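N-terminus Plasma serine protease inhibitor (Homo sapiens, PDB 3DY0) inhibits serine proteases of blood plasma and other body fluids in a heparin-dependent manner, trapping them irreversibly after they cut its reactive centre loop. Local coordinates at residues A[93-98]-A[115-120]; A[149-154]-A[310-315]; A[289-294]-A[306-311]. One frame throughout, in Å; residues are numbered along the deposited sequence. Where two conformers were deposited one is given.

How the contacts relate
All three contacts reach the large beta-sheet of the serpin fold. Contact 1, buried, binds strand 90-99 to the end of helix 107-117 and the start of strand 120-123, mainly through backbone hydrogen bonds and one asparagine amide. Contacts 2 and 3 share strand 307-319 and overlap at E310 and M311, though their centres lie about 17 Å apart. In contact 2 the loop after helix 129-143 settles on that strand with a buried leucine-valine core and a lysine reaching water at its more exposed end. Contact 3, about 20 Å from the chain centre and only partly buried, combines a single backbone bond with valine, phenylalanine and glutamine packing at the strand's beginning.

Contact 1 (A[93-98]-A[115-120]); sequences LGNALF and TLYLAD
N95 reaches from strand 90-99 to the turn that ends helix 107-117. Its CB lies 4.2 Å from A119 CB and 3.8 Å from Y117 O. With CG beside the backbone N (chi1 -54°), the amide is swung onto the Y117 carbonyl: ND2 donates to Y117 O at 3.0 Å, almost straight at 175°, in the carbonyl plane and on a lone pair. The same ND2 sits at the edge of the Y117 ring, near its plane. OD1 turns elsewhere and is hydrogen-bonded by N165 of strand 159-172, so both ends of this buried amide are satisfied and its rotation is fixed. Beyond it the backbones pair in parallel, D120 N giving to N95 O at 2.9 Å and L97 N to D120 O at 2.6 Å, while a water links N95 N to L118 O. L118, with positive phi, turns the chain out of the helix. This closes the return from helix to sheet in the beta-alpha-beta unit of strand 90-99, helix 107-117 and strand 120-123. N95 and Y117 also touch M42 of helix 33-45, and helix 65-81 receives both N95 and L118, on L79.

Contact 2 (A[149-154]-A[310-315]); sequences VDLLKN and EMVHKA
V149 and K314 meet through water: one molecule accepts from K314 NZ at 3.1 Å and from V149 N, and a second accepts from K314 NZ and donates to V149 O at 2.7 Å. The lysine chain, bent at chi2 and chi4, brings its ammonium beside this first residue of the loop, and K314 NZ is 4.3 Å from V149 O. D150 turns its carboxylate away from the strand, but its carbonyl takes a bond from K153 NZ at 2.8 Å, a clamp within the loop itself. L151 then enters the core of the contact. Its CG is anti to the backbone N (chi1 175°), which carries the branched end over to the strand, and CD1 rests 3.8 Å from K314 CB while CG lies 4.1 Å from V312 CG2.

The strand belongs to the large sheet of the serpin fold, next to strand 323-335, where V312 and K314 make backbone hydrogen bonds with G331 and A329; that neighbour is, as in other cleaved serpins, the inserted N-terminal part of the reactive centre loop. Helix 129-143 also packs on the loop, L151 touching N137 and V140. L152 follows, its CD2 4.2 Å from the same V312 CG2, the two side chains meeting at about a right angle, while its backbone N is held by N137 OD1. Both distances to V312 CG2 hold for one of two deposited conformers of that valine. K153 comes last, its NZ 5.5 Å from K314 NZ, close enough that the like charges probably repel mildly.

Contact 3 (A[289-294]-A[306-311]); sequences NVFTSH and IQVSEM
V290 and V308 join two parts of the serpin fold, the 3-10 turn 289-291 in the loop before strand 307-319 and the beginning of that strand, part of the large sheet. V308 N donates to V290 O at 3.0 Å, the one hydrogen bond between the segments. Beside it the valines pack by their CG2 atoms, 3.7 Å apart. V290 takes an uncommon first torsion (chi1 72°): CG2 is anti to the backbone N and faces V308, and CG1 is wedged between N and the carbonyl carbon. That CG1 lies 3.6 Å above the centre of one face of the F291 ring.

The F291 ring runs alongside V308, both side chains pointing the same way. F291 CE1 reaches V308 CG1 at 3.6 Å, and F291 CD1 meets V308 O at 3.5 Å, that oxygen lying in the ring plane at the edge. V308 thus turns one methyl to the phenylalanine and the other to V290. V290, V308 and M311 are also covered by L43 of helix 33-45.

Q307, the residue before V308, packs on the T292-S293 peptide. Its CG sits between N and the carbonyl carbon (chi1 55°), after which the chain is extended, setting the amide across that peptide: Q307 OE1 is 3.1 Å from T292 C and Q307 NE2 is 3.7 Å from S293 CA. T292 forms an ST turn, its OG1 accepting from H294 N and donating to N289 O at 2.8 Å, in the carbonyl plane on a lone pair, while T292 N binds the same oxygen.

Contact 1 (A[93-98]-A[115-120])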
loop_
_atom_site.group_PDB
_atom_site.type_symbol
_atom_site.label_atom_id
_atom_site.label_comp_id
_atom_site.label_asym_id
_atom_site.label_seq_id
_atom_site.Cartn_x
_atom_site.Cartn_y
_atom_site.Cartn_z
ATOM N N LEU A 93 0.019 12.207 1.510
ATOM C CA LEU A 93 1.109 11.348 1.056
ATOM C C LEU A 93 2.393 12.163 1.186
ATOM O O LEU A 93 2.464 13.287 0.690
ATOM C CB LEU A 93 0.878 10.962 -0.407
ATOM C CG LEU A 93 1.839 9.986 -1.088
ATOM C CD1 LEU A 93 1.767 8.625 -0.419
ATOM C CD2 LEU A 93 1.466 9.875 -2.567
ATOM N N GLY A 94 3.404 11.611 1.850
ATOM C CA GLY A 94 4.637 12.360 2.017
ATOM C C GLY A 94 5.893 11.527 2.168
ATOM O O GLY A 94 5.833 10.313 2.375
ATOM N N ASN A 95 7.035 12.204 2.086
ATOM C CA ASN A 95 8.339 11.557 2.168
ATOM C C ASN A 95 9.308 12.318 3.060
ATOM O O ASN A 95 9.223 13.541 3.184
ATOM C CB ASN A 95 8.915 11.453 0.762
ATOM C CG ASN A 95 7.968 10.761 -0.183
ATOM O OD1 ASN A 95 7.655 9.590 0.005
ATOM N ND2 ASN A 95 7.489 11.483 -1.195
ATOM N N ALA A 96 10.236 11.587 3.668
ATOM C CA ALA A 96 11.220 12.201 4.548
ATOM C C ALA A 96 12.494 11.377 4.600
ATOM O O ALA A 96 12.469 10.154 4.462
ATOM C CB ALA A 96 10.645 12.346 5.954
ATOM N N LEU A 97 13.614 12.065 4.785
ATOM C CA LEU A 97 14.905 11.407 4.903
ATOM C C LEU A 97 15.462 11.709 6.288
ATOM O O LEU A 97 15.543 12.868 6.691
ATOM C CB LEU A 97 15.888 11.930 3.848
ATOM C CG LEU A 97 15.819 11.382 2.423
ATOM C CD1 LEU A 97 16.696 12.232 1.514
ATOM C CD2 LEU A 97 16.289 9.929 2.405
ATOM N N PHE A 98 15.808 10.662 7.026
ATOM C CA PHE A 98 16.413 10.822 8.344
ATOM C C PHE A 98 17.851 10.380 8.124
ATOM O O PHE A 98 18.115 9.209 7.849
ATOM C CB PHE A 98 15.707 9.940 9.371
ATOM C CG PHE A 98 14.313 10.391 9.686
ATOM C CD1 PHE A 98 13.233 9.949 8.926
ATOM C CD2 PHE A 98 14.081 11.298 10.715
ATOM C CE1 PHE A 98 11.944 10.405 9.187
ATOM C CE2 PHE A 98 12.797 11.763 10.985
ATOM C CZ PHE A 98 11.725 11.314 10.216
ATOM N N THR A 115 12.930 18.219 -4.643
ATOM C CA THR A 115 12.191 18.732 -5.794
ATOM C C THR A 115 11.115 17.803 -6.349
ATOM O O THR A 115 9.984 18.224 -6.590
ATOM C CB THR A 115 13.153 19.083 -6.944
ATOM O OG1 THR A 115 14.088 20.071 -6.496
ATOM C CG2 THR A 115 12.383 19.631 -8.141
ATOM N N LEU A 116 11.475 16.542 -6.560
ATOM C CA LEU A 116 10.547 15.569 -7.114
ATOM C C LEU A 116 9.615 14.938 -6.090
ATOM O O LEU A 116 8.440 14.711 -6.374
ATOM C CB LEU A 116 11.323 14.457 -7.823
ATOM C CG LEU A 116 12.135 14.858 -9.056
ATOM C CD1 LEU A 116 13.005 13.690 -9.491
ATOM C CD2 LEU A 116 11.197 15.281 -10.177
ATOM N N TYR A 117 10.127 14.658 -4.896
ATOM C CA TYR A 117 9.303 14.005 -3.892
ATOM C C TYR A 117 8.943 14.822 -2.656
ATOM O O TYR A 117 8.386 14.287 -1.694
ATOM C CB TYR A 117 9.955 12.671 -3.510
ATOM C CG TYR A 117 9.941 11.693 -4.669
ATOM C CD1 TYR A 117 10.963 11.683 -5.621
ATOM C CD2 TYR A 117 8.854 10.845 -4.862
ATOM C CE1 TYR A 117 10.895 10.855 -6.741
ATOM C CE2 TYR A 117 8.773 10.017 -5.974
ATOM C CZ TYR A 117 9.792 10.028 -6.912
ATOM O OH TYR A 117 9.682 9.237 -8.033
ATOM N N LEU A 118 9.238 16.120 -2.703
ATOM C CA LEU A 118 8.939 17.043 -1.608
ATOM C C LEU A 118 9.377 16.459 -0.276
ATOM O O LEU A 118 8.704 16.631 0.741
ATOM C CB LEU A 118 7.434 17.330 -1.564
ATOM C CG LEU A 118 6.794 17.726 -2.896
ATOM C CD1 LEU A 118 5.307 17.996 -2.698
ATOM C CD2 LEU A 118 7.498 18.950 -3.454
ATOM N N ALA A 119 10.517 15.778 -0.285
ATOM C CA ALA A 119 11.019 15.130 0.915
ATOM C C ALA A 119 11.522 16.064 1.998
ATOM O O ALA A 119 12.178 17.065 1.722
ATOM C CB ALA A 119 12.110 14.137 0.545
ATOM N N ASP A 120 11.186 15.719 3.236
ATOM C CA ASP A 120 11.619 16.464 4.405
ATOM C C ASP A 120 12.982 15.860 4.744
ATOM O O ASP A 120 13.202 14.668 4.533
ATOM C CB ASP A 120 10.653 16.231 5.574
ATOM C CG ASP A 120 9.250 16.763 5.308
ATOM O OD1 ASP A 120 8.328 16.424 6.086
ATOM O OD2 ASP A 120 9.064 17.522 4.334
HETATM O O HOH W 1 6.520 15.032 1.523
#

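Contact 2 (A[149-154]-A[310-315])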
loop_
_atom_site.group_PDB
_atom_site.type_symbol
_atom_site.label_atom_id
_atom_site.label_comp_id
_atom_site.label_asym_id
_atom_site.label_seq_id
_atom_site.Cartn_x
_atom_site.Cartn_y
_atom_site.Cartn_z
ATOM N N VAL A 149 1.779 3.033 14.339
ATOM C CA VAL A 149 2.610 3.193 15.523
ATOM C C VAL A 149 3.742 2.173 15.540
ATOM O O VAL A 149 3.576 1.033 15.105
ATOM C CB VAL A 149 1.773 3.037 16.814
ATOM C CG1 VAL A 149 0.673 4.088 16.847
ATOM C CG2 VAL A 149 1.180 1.642 16.888
ATOM N N ASP A 150 4.895 2.599 16.041
ATOM C CA ASP A 150 6.071 1.740 16.125
ATOM C C ASP A 150 6.477 1.093 14.799
ATOM O O ASP A 150 6.713 -0.113 14.738
ATOM C CB ASP A 150 5.838 0.652 17.177
ATOM C CG ASP A 150 5.722 1.215 18.584
ATOM O OD1 ASP A 150 5.323 0.462 19.495
ATOM O OD2 ASP A 150 6.034 2.409 18.782
ATOM N N LEU A 151 6.569 1.890 13.739
ATOM C CA LEU A 151 6.970 1.352 12.445
ATOM C C LEU A 151 8.291 0.603 12.598
ATOM O O LEU A 151 8.456 -0.509 12.099
ATOM C CB LEU A 151 7.157 2.479 11.424
ATOM C CG LEU A 151 7.707 2.022 10.068
ATOM C CD1 LEU A 151 6.674 1.148 9.354
ATOM C CD2 LEU A 151 8.052 3.234 9.221
ATOM N N LEU A 152 9.228 1.231 13.303
ATOM C CA LEU A 152 10.548 0.658 13.528
ATOM C C LEU A 152 10.654 -0.048 14.878
ATOM O O LEU A 152 10.259 0.496 15.906
ATOM C CB LEU A 152 11.611 1.760 13.461
ATOM C CG LEU A 152 11.672 2.592 12.177
ATOM C CD1 LEU A 152 12.662 3.734 12.352
ATOM C CD2 LEU A 152 12.070 1.709 11.009
ATOM N N LYS A 153 11.188 -1.264 14.860
ATOM C CA LYS A 153 11.378 -2.042 16.080
ATOM C C LYS A 153 12.781 -2.636 16.116
ATOM O O LYS A 153 13.272 -3.143 15.112
ATOM C CB LYS A 153 10.342 -3.170 16.170
ATOM C CG LYS A 153 8.931 -2.693 16.462
ATOM C CD LYS A 153 7.972 -3.866 16.608
ATOM C CE LYS A 153 6.569 -3.394 16.958
ATOM N NZ LYS A 153 5.984 -2.548 15.881
ATOM N N ASN A 154 13.414 -2.561 17.285
ATOM C CA ASN A 154 14.759 -3.090 17.495
ATOM C C ASN A 154 15.707 -2.685 16.364
ATOM O O ASN A 154 16.376 -3.528 15.765
ATOM C CB ASN A 154 14.699 -4.616 17.620
ATOM C CG ASN A 154 15.951 -5.200 18.243
ATOM O OD1 ASN A 154 16.391 -4.764 19.308
ATOM N ND2 ASN A 154 16.527 -6.200 17.588
ATOM N N GLU A 310 16.974 -3.321 5.106
ATOM C CA GLU A 310 15.593 -3.767 5.075
ATOM C C GLU A 310 14.643 -2.663 4.633
ATOM O O GLU A 310 14.990 -1.481 4.638
ATOM C CB GLU A 310 15.182 -4.313 6.450
ATOM C CG GLU A 310 15.169 -3.304 7.588
ATOM C CD GLU A 310 15.074 -3.977 8.952
ATOM O OE1 GLU A 310 16.103 -4.495 9.439
ATOM O OE2 GLU A 310 13.970 -4.002 9.535
ATOM N N MET A 311 13.454 -3.072 4.207
ATOM C CA MET A 311 12.424 -2.133 3.788
ATOM C C MET A 311 11.171 -2.620 4.488
ATOM O O MET A 311 10.516 -3.558 4.031
ATOM C CB MET A 311 12.222 -2.172 2.275
ATOM C CG MET A 311 11.269 -1.090 1.783
ATOM S SD MET A 311 10.936 -1.147 0.017
ATOM C CE MET A 311 12.468 -0.502 -0.626
ATOM N N VAL A 312 10.845 -1.982 5.606
ATOM C CA VAL A 312 9.677 -2.363 6.388
ATOM C C VAL A 312 8.421 -1.619 5.950
ATOM O O VAL A 312 8.464 -0.426 5.651
ATOM C CB VAL A 312 9.920 -2.111 7.895
ATOM C CG1 VAL A 312 11.106 -2.941 8.371
ATOM C CG2 VAL A 312 10.175 -0.638 8.147
ATOM N N HIS A 313 7.302 -2.336 5.908
ATOM C CA HIS A 313 6.024 -1.751 5.514
ATOM C C HIS A 313 4.975 -2.134 6.549
ATOM O O HIS A 313 4.926 -3.280 6.998
ATOM C CB HIS A 313 5.580 -2.279 4.140
ATOM C CG HIS A 313 4.350 -1.606 3.600
ATOM N ND1 HIS A 313 4.360 -0.317 3.114
ATOM C CD2 HIS A 313 3.071 -2.038 3.491
ATOM C CE1 HIS A 313 3.141 0.017 2.725
ATOM N NE2 HIS A 313 2.339 -1.010 2.943
ATOM N N LYS A 314 4.149 -1.169 6.935
ATOM C CA LYS A 314 3.069 -1.414 7.882
ATOM C C LYS A 314 1.868 -0.685 7.316
ATOM O O LYS A 314 1.971 0.481 6.933
ATOM C CB LYS A 314 3.408 -0.853 9.264
ATOM C CG LYS A 314 2.297 -1.023 10.296
ATOM C CD LYS A 314 2.017 -2.488 10.578
ATOM C CE LYS A 314 0.940 -2.645 11.647
ATOM N NZ LYS A 314 1.342 -1.997 12.928
ATOM N N ALA A 315 0.736 -1.376 7.248
ATOM C CA ALA A 315 -0.486 -0.788 6.716
ATOM C C ALA A 315 -1.675 -1.257 7.545
ATOM O O ALA A 315 -1.725 -2.410 7.972
ATOM C CB ALA A 315 -0.665 -1.201 5.263
HETATM O O HOH W 2 -0.032 0.674 13.835
HETATM O O HOH W 3 4.066 -1.191 13.565
#

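Contact 3 (A[289-294]-A[306-311])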
loop_
_atom_site.group_PDB
_atom_site.type_symbol
_atom_site.label_atom_id
_atom_site.label_comp_id
_atom_site.label_asym_id
_atom_site.label_seq_id
_atom_site.Cartn_x
_atom_site.Cartn_y
_atom_site.Cartn_z
ATOM N N ASN A 289 19.535 -6.930 -5.840
ATOM C CA ASN A 289 20.863 -6.351 -5.640
ATOM C C ASN A 289 20.966 -5.242 -4.603
ATOM O O ASN A 289 21.941 -5.168 -3.854
ATOM C CB ASN A 289 21.413 -5.854 -6.979
ATOM C CG ASN A 289 21.854 -6.986 -7.883
ATOM O OD1 ASN A 289 21.227 -8.050 -7.922
ATOM N ND2 ASN A 289 22.933 -6.762 -8.624
ATOM N N VAL A 290 19.957 -4.383 -4.544
ATOM C CA VAL A 290 19.973 -3.269 -3.612
ATOM C C VAL A 290 20.071 -3.690 -2.139
ATOM O O VAL A 290 20.463 -2.893 -1.282
ATOM C CB VAL A 290 18.723 -2.377 -3.835
ATOM C CG1 VAL A 290 17.475 -3.089 -3.331
ATOM C CG2 VAL A 290 18.910 -1.026 -3.167
ATOM N N PHE A 291 19.746 -4.949 -1.852
ATOM C CA PHE A 291 19.791 -5.466 -0.484
ATOM C C PHE A 291 21.067 -6.250 -0.204
ATOM O O PHE A 291 21.191 -6.876 0.851
ATOM C CB PHE A 291 18.596 -6.393 -0.232
ATOM C CG PHE A 291 17.263 -5.757 -0.503
ATOM C CD1 PHE A 291 16.824 -4.681 0.262
ATOM C CD2 PHE A 291 16.445 -6.236 -1.525
ATOM C CE1 PHE A 291 15.587 -4.088 0.013
ATOM C CE2 PHE A 291 15.202 -5.644 -1.782
ATOM C CZ PHE A 291 14.778 -4.572 -1.011
ATOM N N THR A 292 22.010 -6.213 -1.139
ATOM C CA THR A 292 23.253 -6.964 -0.987
ATOM C C THR A 292 24.492 -6.082 -0.906
ATOM O O THR A 292 24.416 -4.865 -1.074
ATOM C CB THR A 292 23.446 -7.938 -2.159
ATOM O OG1 THR A 292 23.777 -7.203 -3.341
ATOM C CG2 THR A 292 22.172 -8.738 -2.404
ATOM N N SER A 293 25.641 -6.703 -0.652
ATOM C CA SER A 293 26.883 -5.944 -0.563
ATOM C C SER A 293 27.308 -5.498 -1.959
ATOM O O SER A 293 28.261 -4.733 -2.112
ATOM C CB SER A 293 27.993 -6.783 0.080
ATOM O OG SER A 293 28.522 -7.729 -0.830
ATOM N N HIS A 294 26.598 -5.981 -2.976
ATOM C CA HIS A 294 26.891 -5.610 -4.357
ATOM C C HIS A 294 25.927 -4.543 -4.850
ATOM O O HIS A 294 25.821 -4.281 -6.048
ATOM C CB HIS A 294 26.827 -6.833 -5.272
ATOM C CG HIS A 294 28.101 -7.616 -5.312
ATOM N ND1 HIS A 294 28.698 -8.122 -4.177
ATOM C CD2 HIS A 294 28.904 -7.962 -6.345
ATOM C CE1 HIS A 294 29.816 -8.744 -4.511
ATOM N NE2 HIS A 294 29.963 -8.661 -5.821
ATOM N N ILE A 306 27.512 0.749 1.068
ATOM C CA ILE A 306 26.180 1.231 1.420
ATOM C C ILE A 306 25.159 0.329 0.734
ATOM O O ILE A 306 25.259 0.054 -0.463
ATOM C CB ILE A 306 25.949 2.696 0.975
ATOM C CG1 ILE A 306 24.555 3.155 1.422
ATOM C CG2 ILE A 306 26.102 2.823 -0.535
ATOM C CD1 ILE A 306 24.245 4.608 1.113
ATOM N N GLN A 307 24.182 -0.137 1.503
ATOM C CA GLN A 307 23.149 -1.016 0.972
ATOM C C GLN A 307 21.902 -0.880 1.824
ATOM O O GLN A 307 21.936 -0.278 2.892
ATOM C CB GLN A 307 23.633 -2.468 1.000
ATOM C CG GLN A 307 24.078 -2.929 2.382
ATOM C CD GLN A 307 24.890 -4.211 2.345
ATOM O OE1 GLN A 307 24.358 -5.297 2.104
ATOM N NE2 GLN A 307 26.192 -4.090 2.577
ATOM N N VAL A 308 20.798 -1.433 1.343
ATOM C CA VAL A 308 19.553 -1.382 2.088
ATOM C C VAL A 308 19.462 -2.657 2.914
ATOM O O VAL A 308 19.419 -3.756 2.362
ATOM C CB VAL A 308 18.342 -1.287 1.138
ATOM C CG1 VAL A 308 17.043 -1.371 1.930
ATOM C CG2 VAL A 308 18.404 0.023 0.358
ATOM N N SER A 309 19.458 -2.505 4.234
ATOM C CA SER A 309 19.370 -3.652 5.133
ATOM C C SER A 309 17.958 -4.211 5.127
ATOM O O SER A 309 17.758 -5.425 5.146
ATOM C CB SER A 309 19.770 -3.249 6.556
ATOM O OG SER A 309 19.045 -2.118 7.003
ATOM N N GLU A 310 16.974 -3.321 5.106
ATOM C CA GLU A 310 15.593 -3.767 5.075
ATOM C C GLU A 310 14.643 -2.663 4.633
ATOM O O GLU A 310 14.990 -1.481 4.638
ATOM C CB GLU A 310 15.182 -4.313 6.450
ATOM C CG GLU A 310 15.169 -3.304 7.588
ATOM C CD GLU A 310 15.074 -3.977 8.952
ATOM O OE1 GLU A 310 16.103 -4.495 9.439
ATOM O OE2 GLU A 310 13.970 -4.002 9.535
ATOM N N MET A 311 13.454 -3.072 4.207
ATOM C CA MET A 311 12.424 -2.133 3.788
ATOM C C MET A 311 11.171 -2.620 4.488
ATOM O O MET A 311 10.516 -3.558 4.031
ATOM C CB MET A 311 12.222 -2.172 2.275
ATOM C CG MET A 311 11.269 -1.090 1.783
ATOM S SD MET A 311 10.936 -1.147 0.017
ATOM C CE MET A 311 12.468 -0.502 -0.626
HETATM O O HOH W 4 19.591 -6.845 3.182
#